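Local structure of adherence and virulence protein A (Streptococcus pneumoniae, 6PON) at residues Thr117-Ile122 with Ser160-Pro165; Ile129-Lys134 with Lys138-Ile143; Leu234-Phe239 with Phe244-Gly249; Glu250-Ala253 with Asp257-Asp260. The protein probably binds fibronectin and so helps Streptococcus pneumoniae adhere to host tissue. One frame throughout, in Å; residues are numbered along the deposited sequence.

Interaction 1 of 4, residues Thr117-Ile122 with Ser160-Pro165; sequences TLIIEI and STYIAP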
# COMPACT_ATOMS: atom_id res chain seq x y z
N THR B 117 15.68 11.65 38.56
CA THR B 117 15.14 11.67 37.20
C THR B 117 14.46 13.01 36.96
O THR B 117 13.58 13.41 37.73
CB THR B 117 14.14 10.55 36.97
OG1 THR B 117 14.66 9.31 37.46
CG2 THR B 117 13.82 10.43 35.48
N LEU B 118 14.88 13.71 35.91
CA LEU B 118 14.25 14.96 35.52
C LEU B 118 13.26 14.64 34.41
O LEU B 118 13.65 14.10 33.37
CB LEU B 118 15.30 15.97 35.06
CG LEU B 118 14.83 17.35 34.58
CD1 LEU B 118 14.17 18.14 35.69
CD2 LEU B 118 15.99 18.11 33.97
N ILE B 119 11.98 14.93 34.65
CA ILE B 119 10.88 14.50 33.78
C ILE B 119 10.16 15.73 33.24
O ILE B 119 9.75 16.60 34.03
CB ILE B 119 9.87 13.62 34.53
CG1 ILE B 119 10.53 12.42 35.20
CG2 ILE B 119 8.72 13.22 33.59
CD1 ILE B 119 9.56 11.57 36.04
N ILE B 120 9.97 15.79 31.92
CA ILE B 120 9.11 16.80 31.32
C ILE B 120 7.93 16.09 30.67
O ILE B 120 8.10 15.12 29.92
CB ILE B 120 9.85 17.69 30.30
CG1 ILE B 120 8.88 18.72 29.71
CG2 ILE B 120 10.53 16.88 29.16
CD1 ILE B 120 9.53 19.71 28.75
N GLU B 121 6.72 16.55 31.00
CA GLU B 121 5.48 16.09 30.41
C GLU B 121 4.91 17.24 29.60
O GLU B 121 4.64 18.31 30.15
CB GLU B 121 4.48 15.66 31.48
CG GLU B 121 5.01 14.68 32.50
CD GLU B 121 4.07 14.54 33.67
OE1 GLU B 121 3.06 15.29 33.67
OE2 GLU B 121 4.32 13.69 34.56
N ILE B 122 4.75 17.02 28.30
CA ILE B 122 4.23 18.03 27.39
C ILE B 122 2.80 17.62 27.09
O ILE B 122 2.54 16.83 26.17
CB ILE B 122 5.09 18.16 26.15
CG1 ILE B 122 6.51 18.54 26.59
CG2 ILE B 122 4.52 19.21 25.22
CD1 ILE B 122 7.55 18.28 25.55
N SER B 160 5.35 14.05 47.50
CA SER B 160 4.41 13.09 46.92
C SER B 160 5.16 12.11 46.03
O SER B 160 6.17 12.44 45.40
CB SER B 160 3.32 13.80 46.11
OG SER B 160 2.46 14.59 46.92
N THR B 161 4.64 10.88 45.98
CA THR B 161 5.18 9.87 45.09
C THR B 161 4.75 10.16 43.66
O THR B 161 3.61 10.56 43.41
CB THR B 161 4.69 8.48 45.52
OG1 THR B 161 5.03 8.28 46.90
CG2 THR B 161 5.34 7.39 44.67
N TYR B 162 5.69 10.02 42.72
CA TYR B 162 5.41 10.38 41.34
C TYR B 162 4.42 9.41 40.72
O TYR B 162 4.55 8.19 40.86
CB TYR B 162 6.69 10.42 40.50
CG TYR B 162 6.45 10.69 39.03
CD1 TYR B 162 6.13 11.97 38.58
CD2 TYR B 162 6.51 9.66 38.10
CE1 TYR B 162 5.89 12.22 37.22
CE2 TYR B 162 6.27 9.90 36.75
CZ TYR B 162 5.96 11.18 36.32
OH TYR B 162 5.73 11.40 34.97
N ILE B 163 3.43 9.95 40.02
CA ILE B 163 2.49 9.16 39.24
C ILE B 163 2.52 9.68 37.82
O ILE B 163 2.41 10.90 37.60
CB ILE B 163 1.06 9.25 39.79
CG1 ILE B 163 1.01 8.96 41.30
CG2 ILE B 163 0.16 8.31 39.01
CD1 ILE B 163 -0.26 9.46 41.99
N ALA B 164 2.64 8.77 36.85
CA ALA B 164 2.64 9.14 35.45
C ALA B 164 1.28 9.67 35.04
O ALA B 164 0.27 9.37 35.69
CB ALA B 164 3.00 7.94 34.57
N PRO B 165 1.21 10.44 33.97
CA PRO B 165 -0.07 10.89 33.47
C PRO B 165 -0.95 9.72 33.08
O PRO B 165 -0.46 8.61 32.80
CB PRO B 165 0.30 11.75 32.25
CG PRO B 165 1.66 12.23 32.57
CD PRO B 165 2.33 11.07 33.25

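Interaction 2 of 4, residues Ile129-Lys134 with Lys138-Ile143; sequences ILLVDK and KILEVI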
# COMPACT_ATOMS: atom_id res chain seq x y z
N ILE B 129 7.10 20.02 34.71
CA ILE B 129 8.50 19.63 34.80
C ILE B 129 8.76 19.23 36.24
O ILE B 129 8.44 19.99 37.16
CB ILE B 129 9.45 20.76 34.36
CG1 ILE B 129 9.20 21.16 32.90
CG2 ILE B 129 10.91 20.35 34.54
CD1 ILE B 129 9.98 22.42 32.47
N LEU B 130 9.30 18.03 36.43
CA LEU B 130 9.38 17.41 37.74
C LEU B 130 10.75 16.79 37.91
O LEU B 130 11.32 16.25 36.96
CB LEU B 130 8.29 16.33 37.93
CG LEU B 130 6.85 16.66 37.47
CD1 LEU B 130 6.58 16.25 36.00
CD2 LEU B 130 5.79 16.08 38.41
N LEU B 131 11.28 16.89 39.12
CA LEU B 131 12.48 16.18 39.54
C LEU B 131 12.07 15.14 40.56
O LEU B 131 11.37 15.45 41.53
CB LEU B 131 13.52 17.14 40.13
CG LEU B 131 14.87 16.49 40.46
CD1 LEU B 131 15.68 16.13 39.19
CD2 LEU B 131 15.68 17.34 41.42
N VAL B 132 12.44 13.89 40.33
CA VAL B 132 11.96 12.79 41.14
C VAL B 132 13.16 12.03 41.65
O VAL B 132 14.07 11.72 40.88
CB VAL B 132 11.03 11.86 40.34
CG1 VAL B 132 10.64 10.66 41.16
CG2 VAL B 132 9.81 12.62 39.90
N ASP B 133 13.18 11.74 42.95
CA ASP B 133 14.28 10.96 43.49
C ASP B 133 14.16 9.51 43.05
O ASP B 133 13.09 8.92 43.17
CB ASP B 133 14.35 11.01 45.00
CG ASP B 133 15.48 10.17 45.51
OD1 ASP B 133 15.27 8.96 45.72
OD2 ASP B 133 16.60 10.70 45.64
N LYS B 134 15.28 8.94 42.61
CA LYS B 134 15.24 7.67 41.89
C LYS B 134 14.93 6.49 42.81
O LYS B 134 14.27 5.54 42.38
CB LYS B 134 16.58 7.47 41.17
CG LYS B 134 16.72 6.16 40.43
CD LYS B 134 16.16 6.26 39.04
CE LYS B 134 16.46 5.00 38.24
NZ LYS B 134 15.74 5.04 36.94
N LYS B 138 9.83 9.77 45.04
CA LYS B 138 9.10 10.94 45.51
C LYS B 138 9.51 12.16 44.69
O LYS B 138 10.68 12.29 44.29
CB LYS B 138 9.37 11.19 47.00
CG LYS B 138 8.77 10.12 47.91
CD LYS B 138 8.95 10.42 49.41
CE LYS B 138 8.18 9.39 50.24
NZ LYS B 138 8.18 9.63 51.72
N ILE B 139 8.55 13.04 44.43
CA ILE B 139 8.86 14.30 43.76
C ILE B 139 9.74 15.14 44.68
O ILE B 139 9.32 15.52 45.78
CB ILE B 139 7.59 15.05 43.37
CG1 ILE B 139 6.90 14.34 42.21
CG2 ILE B 139 7.91 16.52 43.01
CD1 ILE B 139 5.46 14.01 42.49
N LEU B 140 10.96 15.44 44.23
CA LEU B 140 11.79 16.38 44.97
C LEU B 140 11.29 17.81 44.79
O LEU B 140 11.34 18.62 45.73
CB LEU B 140 13.24 16.23 44.54
CG LEU B 140 13.84 14.85 44.86
CD1 LEU B 140 15.11 14.57 44.03
CD2 LEU B 140 14.08 14.69 46.41
N GLU B 141 10.80 18.15 43.60
CA GLU B 141 10.30 19.49 43.29
C GLU B 141 9.67 19.45 41.90
O GLU B 141 9.90 18.51 41.12
CB GLU B 141 11.44 20.52 43.39
CG GLU B 141 11.09 22.00 43.35
CD GLU B 141 9.82 22.43 44.09
OE1 GLU B 141 9.91 23.15 45.10
OE2 GLU B 141 8.71 22.11 43.61
N VAL B 142 8.84 20.44 41.60
CA VAL B 142 8.00 20.36 40.42
C VAL B 142 7.57 21.77 40.04
O VAL B 142 7.12 22.55 40.90
CB VAL B 142 6.78 19.44 40.64
CG1 VAL B 142 6.09 19.77 41.96
CG2 VAL B 142 5.80 19.57 39.50
N ILE B 143 7.70 22.11 38.76
CA ILE B 143 7.66 23.51 38.38
C ILE B 143 6.26 24.09 38.49
O ILE B 143 6.11 25.30 38.66
CB ILE B 143 8.26 23.69 36.98
CG1 ILE B 143 8.91 25.07 36.87
CG2 ILE B 143 7.19 23.46 35.90
CD1 ILE B 143 9.69 25.25 35.60

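Interaction 3 of 4, residues Leu234-Phe239 with Phe244-Gly249; sequences LTETSF and FANQAG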
# COMPACT_ATOMS: atom_id res chain seq x y z
N LEU B 234 2.11 -21.15 -11.56
CA LEU B 234 1.02 -21.93 -11.01
C LEU B 234 0.65 -21.45 -9.61
O LEU B 234 1.40 -20.73 -8.95
CB LEU B 234 1.40 -23.41 -10.96
CG LEU B 234 1.60 -24.07 -12.33
CD1 LEU B 234 2.56 -25.20 -12.18
CD2 LEU B 234 0.29 -24.58 -12.92
N THR B 235 -0.53 -21.85 -9.16
CA THR B 235 -0.90 -21.73 -7.76
C THR B 235 -1.27 -23.13 -7.26
O THR B 235 -1.15 -24.12 -7.99
CB THR B 235 -2.06 -20.74 -7.54
OG1 THR B 235 -3.27 -21.29 -8.07
CG2 THR B 235 -1.80 -19.42 -8.24
N GLU B 236 -1.75 -23.19 -6.01
CA GLU B 236 -2.13 -24.46 -5.41
C GLU B 236 -3.17 -25.19 -6.24
O GLU B 236 -3.06 -26.40 -6.49
CB GLU B 236 -2.65 -24.25 -3.99
CG GLU B 236 -1.81 -23.38 -3.08
CD GLU B 236 -0.48 -24.01 -2.68
OE1 GLU B 236 -0.33 -24.42 -1.51
OE2 GLU B 236 0.42 -24.11 -3.53
N THR B 237 -4.20 -24.47 -6.71
CA THR B 237 -5.31 -25.06 -7.44
C THR B 237 -5.49 -24.47 -8.84
O THR B 237 -6.45 -24.82 -9.55
CB THR B 237 -6.60 -24.88 -6.65
OG1 THR B 237 -6.91 -23.48 -6.57
CG2 THR B 237 -6.44 -25.41 -5.21
N SER B 238 -4.62 -23.55 -9.25
CA SER B 238 -4.89 -22.80 -10.47
C SER B 238 -3.62 -22.18 -11.04
O SER B 238 -2.57 -22.83 -11.10
CB SER B 238 -5.94 -21.72 -10.18
OG SER B 238 -6.46 -21.18 -11.37
N PHE B 239 -3.70 -20.92 -11.44
CA PHE B 239 -2.57 -20.31 -12.11
C PHE B 239 -2.82 -18.82 -12.19
O PHE B 239 -3.96 -18.35 -12.13
CB PHE B 239 -2.37 -20.89 -13.50
CG PHE B 239 -3.62 -20.89 -14.32
CD1 PHE B 239 -4.02 -19.75 -14.99
CD2 PHE B 239 -4.40 -22.03 -14.41
CE1 PHE B 239 -5.18 -19.74 -15.74
CE2 PHE B 239 -5.57 -22.02 -15.15
CZ PHE B 239 -5.96 -20.87 -15.81
N PHE B 244 1.06 -14.96 -7.28
CA PHE B 244 0.10 -14.74 -6.21
C PHE B 244 0.67 -15.27 -4.90
O PHE B 244 1.68 -15.96 -4.87
CB PHE B 244 -1.24 -15.42 -6.54
CG PHE B 244 -2.05 -14.73 -7.60
CD1 PHE B 244 -1.57 -13.62 -8.26
CD2 PHE B 244 -3.32 -15.21 -7.92
CE1 PHE B 244 -2.33 -13.00 -9.25
CE2 PHE B 244 -4.10 -14.60 -8.90
CZ PHE B 244 -3.61 -13.49 -9.58
N ALA B 245 -0.01 -14.96 -3.79
CA ALA B 245 0.52 -15.33 -2.48
C ALA B 245 0.60 -16.85 -2.29
O ALA B 245 1.47 -17.33 -1.56
CB ALA B 245 -0.32 -14.71 -1.38
N ASN B 246 -0.28 -17.63 -2.92
CA ASN B 246 -0.23 -19.09 -2.77
C ASN B 246 0.37 -19.76 -4.00
O ASN B 246 -0.12 -20.77 -4.52
CB ASN B 246 -1.62 -19.65 -2.44
CG ASN B 246 -2.62 -19.50 -3.58
OD1 ASN B 246 -2.44 -18.68 -4.49
ND2 ASN B 246 -3.69 -20.31 -3.54
N GLN B 247 1.49 -19.19 -4.46
CA GLN B 247 2.22 -19.70 -5.62
C GLN B 247 2.67 -21.15 -5.40
O GLN B 247 2.97 -21.58 -4.28
CB GLN B 247 3.42 -18.81 -5.90
CG GLN B 247 4.45 -19.37 -6.87
CD GLN B 247 5.60 -18.41 -7.11
OE1 GLN B 247 6.50 -18.68 -7.91
NE2 GLN B 247 5.56 -17.27 -6.42
N ALA B 248 2.71 -21.91 -6.50
CA ALA B 248 3.11 -23.31 -6.48
C ALA B 248 4.20 -23.54 -7.53
O ALA B 248 3.99 -23.28 -8.72
CB ALA B 248 1.91 -24.23 -6.73
N GLY B 249 5.35 -24.04 -7.08
CA GLY B 249 6.44 -24.28 -7.99
C GLY B 249 7.11 -22.98 -8.40
O GLY B 249 7.04 -21.95 -7.73
O HOH W 1 1.16 -17.78 -8.28
O HOH W 2 -5.05 -22.13 -5.77

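Interaction 4 of 4, residues Glu250-Ala253 with Asp257-Asp260; sequences EPFA and DLLD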
# COMPACT_ATOMS: atom_id res chain seq x y z
N GLU B 250 7.76 -23.05 -9.56
CA GLU B 250 8.53 -21.96 -10.14
C GLU B 250 7.87 -21.40 -11.41
O GLU B 250 7.03 -22.06 -12.03
CB GLU B 250 9.94 -22.45 -10.46
CG GLU B 250 10.74 -22.68 -9.23
CD GLU B 250 12.16 -23.00 -9.55
OE1 GLU B 250 12.38 -23.60 -10.63
OE2 GLU B 250 13.04 -22.65 -8.74
N PRO B 251 8.25 -20.17 -11.83
CA PRO B 251 7.58 -19.55 -12.98
C PRO B 251 7.89 -20.19 -14.32
O PRO B 251 8.71 -21.10 -14.42
CB PRO B 251 8.08 -18.11 -12.94
CG PRO B 251 8.77 -17.93 -11.63
CD PRO B 251 9.22 -19.28 -11.18
N PHE B 252 7.22 -19.70 -15.36
CA PHE B 252 7.35 -20.20 -16.71
C PHE B 252 7.78 -19.06 -17.63
O PHE B 252 7.66 -17.88 -17.30
CB PHE B 252 6.03 -20.81 -17.21
CG PHE B 252 5.60 -22.05 -16.47
CD1 PHE B 252 5.09 -21.96 -15.19
CD2 PHE B 252 5.68 -23.29 -17.06
CE1 PHE B 252 4.69 -23.09 -14.50
CE2 PHE B 252 5.28 -24.43 -16.37
CZ PHE B 252 4.78 -24.32 -15.09
N ALA B 253 8.28 -19.43 -18.80
CA ALA B 253 8.73 -18.41 -19.74
C ALA B 253 7.55 -17.64 -20.32
O ALA B 253 7.69 -16.47 -20.69
CB ALA B 253 9.56 -19.05 -20.85
N ASP B 257 3.33 -22.04 -21.97
CA ASP B 257 3.94 -23.13 -21.22
C ASP B 257 3.21 -23.37 -19.91
O ASP B 257 3.05 -24.52 -19.48
CB ASP B 257 5.41 -22.83 -20.94
CG ASP B 257 6.27 -22.77 -22.19
OD1 ASP B 257 5.75 -22.86 -23.33
OD2 ASP B 257 7.50 -22.62 -22.02
N LEU B 258 2.80 -22.29 -19.24
CA LEU B 258 2.06 -22.43 -17.98
C LEU B 258 0.76 -23.21 -18.21
O LEU B 258 0.45 -24.17 -17.49
CB LEU B 258 1.79 -21.04 -17.38
CG LEU B 258 0.72 -20.95 -16.28
CD1 LEU B 258 1.16 -21.73 -15.06
CD2 LEU B 258 0.43 -19.50 -15.87
N LEU B 259 -0.01 -22.83 -19.23
CA LEU B 259 -1.31 -23.45 -19.47
C LEU B 259 -1.18 -24.86 -20.07
O LEU B 259 -1.92 -25.76 -19.67
CB LEU B 259 -2.14 -22.53 -20.36
CG LEU B 259 -2.55 -21.24 -19.65
CD1 LEU B 259 -3.38 -20.38 -20.57
CD2 LEU B 259 -3.33 -21.56 -18.37
N ASP B 260 -0.24 -25.07 -21.00
CA ASP B 260 0.03 -26.43 -21.49
C ASP B 260 0.27 -27.37 -20.32
O ASP B 260 -0.27 -28.49 -20.28
CB ASP B 260 1.24 -26.46 -22.43
CG ASP B 260 0.95 -25.92 -23.83
OD1 ASP B 260 -0.23 -25.60 -24.13
OD2 ASP B 260 1.89 -25.81 -24.64

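Interaction 1 of 4, residues Thr117-Ile122 with Ser160-Pro165
Tyr162 gives its phenol proton to Glu121, and this hydrogen bond, 2.7 Å from OH to OE2, is the polar link of the contact. The proton arrives on the anti lone pair of OE2, which points away from OE1, and the carboxylate is twisted 56° out of the plane of the ring. Its other oxygen, OE1, forms a salt bridge with Arg154. The two oxygens of this buried acid thus serve different partners, and the arginine probably balances its charge. Arg154 also holds the carbonyl of Ile163, which ties the loop to the same site.

Glu121 and Ile119 sit two residues apart on strand 113-121, the middle strand of a five-stranded antiparallel sheet. Both therefore face the same way, toward the irregular segment Ser160-Pro165 that runs past that face of the sheet on its way to helix 178-187.

Apolar contacts flank the hydrogen bond. Ile119 reaches out through an extended chain (chi2 176°) and sets CD1 over one face of the Tyr162 ring, 3.8 Å from its centroid and 17° off the normal, a CH-pi contact; a long branched chain suits the place because it can bring a methyl onto the ring. CG2 of Ile119 lies 3.8 Å from OH of Tyr162. Pro165, a compact apolar ring, presses CG against CD of Glu121 at 3.5 Å.

Interaction 2 of 4, residues Ile129-Lys134 with Lys138-Ile143
Leu131 and Glu141 meet at the centre of this antiparallel pairing through the flat peptide groups of the backbone. Leu131 N bonds Glu141 O at 2.9 Å, and Leu131 O takes Leu140 N at 2.7 Å and, weakly, Glu141 N. Leu140 and Glu141 together thus face Leu131: a classic beta bulge. The bond from Leu140 N is bent there (138° at the hydrogen), while the others are close to straight. On either side of the bulge Ile143 N bonds Ile129 O (2.8 Å) and Asp133 N bonds Lys138 O (2.9 Å).

Leu130, Val132, Ile139 and Val142 share one face of the hairpin, where Leu130 CD2 and Val142 CG2 lie side by side, 3.7 Å apart. Branched, apolar residues fit such a buried face. On the Leu131 side, Leu140 crosses Leu131 with CD1 3.8 Å from CD2. The carboxylate of Glu141 turns back to accept Val142 N and also bonds His145.

Helix 74-83 packs on this second side, touching Leu140 through Tyr82 and Glu141 through Phe75 and Val78. Tyr162 and Leu156 lie against the other, while strand 113-121 continues the sheet beyond Ile129-Lys134.

Interaction 3 of 4, residues Leu234-Phe239 with Phe244-Gly249
Leu234 and Ala248 make the direct backbone link: Ala248 N bonds Leu234 O at 3.0 Å, with the donor above the carbonyl plane, 55° out of it, rather than on a lone pair. A water donates to the same oxygen and accepts from Phe244 N, so Leu234 O is gripped twice. Alanine suits its position, its small CB resting 3.3 Å from Thr235 O. Beside it, Glu236 N makes a weak bond to Asn246 O.

Side chains pack beside the backbone pairing. The chain of Glu236 bends at CG (chi2 -70°) and crosses Asn246, bringing CG to 3.6 Å from ND2. On the neighbouring flank Thr235 CB lies 3.7 Å from Asn246 OD1, while its CG2 comes obliquely toward Phe244.

Strand 233-235 is the centre of a small three-stranded antiparallel sheet, with 239-240 along one edge and 247-248, only weakly bonded, along the other. The chain reverses tightly after Thr235, whose N bonds Ser238 O at 3.0 Å; its OG1, placed between the backbone N and the carbonyl carbon (chi1 70°), meets Ser238 N weakly. There a second water bonds this hydroxyl, accepts from Thr237 N at 2.7 Å and is weakly held by Asn246 ND2.

Farther out, Leu234 packs on Leu258 and Tyr262 of helix 255-263, and the rings of Phe239 and Tyr262 meet edge to face. Phe239 also meets Phe7 of the second subunit edge to face, and Ala245 N bonds Glu209 of that subunit.

Interaction 4 of 4, residues Glu250-Ala253 with Asp257-Asp260
The loop that carries the chain from strand 247-248 into helix 255-263 folds back on the helix start through Phe252, whose ring lies on Leu258. The two side chains cross at about a right angle. One ring face takes the backbone of the helix itself: Leu258 CA sits 3.9 Å from the ring centroid and 14° off its normal, a CH-pi contact displaced somewhat toward the rim. Along the ring, Phe252 CE1 meets Leu258 CD1 at 3.8 Å, and on the opposite flank Phe252 CD2 lies 3.9 Å from Asp257 CB. A flat ring suits this place because it can lie along the helix backbone and still touch the Leu258 side chain. With CG anti to its backbone N (chi1 165°), Leu258 turns CD1 back along the ring. Ala253 CB lies 4.3 Å from Asp257 OD2.

Asn254 OD1, just before the helix, accepts Asp257 N; farther along, Asp257 O takes Thr261 OG1. Phe252 and Leu258 also share Leu234 and Pro232 as neighbours. Asp260, about one helical turn on from Asp257, bonds Thr62, Gln63 and Gln60 of the second subunit, an acid well fitted to collect donors there.

The result is a short strand-to-helix connection, in which an aromatic side chain from the loop packs the helix onto the small antiparallel sheet beside it.

Along the chain, interaction 2 falls between the two segments of interaction 1, and interactions 3 and 4 follow in turn. Interactions 1 and 2 have centres 7 Å apart and share the five-stranded sheet, in which strands 113-121 and 128-133 are neighbours; a probable backbone hydrogen bond also joins Ser160 O to Ile139 N. Interactions 3 and 4, centred 11 Å apart, meet where Leu234 and Phe239 of the small sheet pack on helix 255-263. The two pairs lie on opposite sides of the chain's centre, with interactions 1 and 3 centred about 56 Å apart and the long helix 204-225 running between. Interactions 3 and 4 both touch the second subunit, so this far end contributes to the dimer.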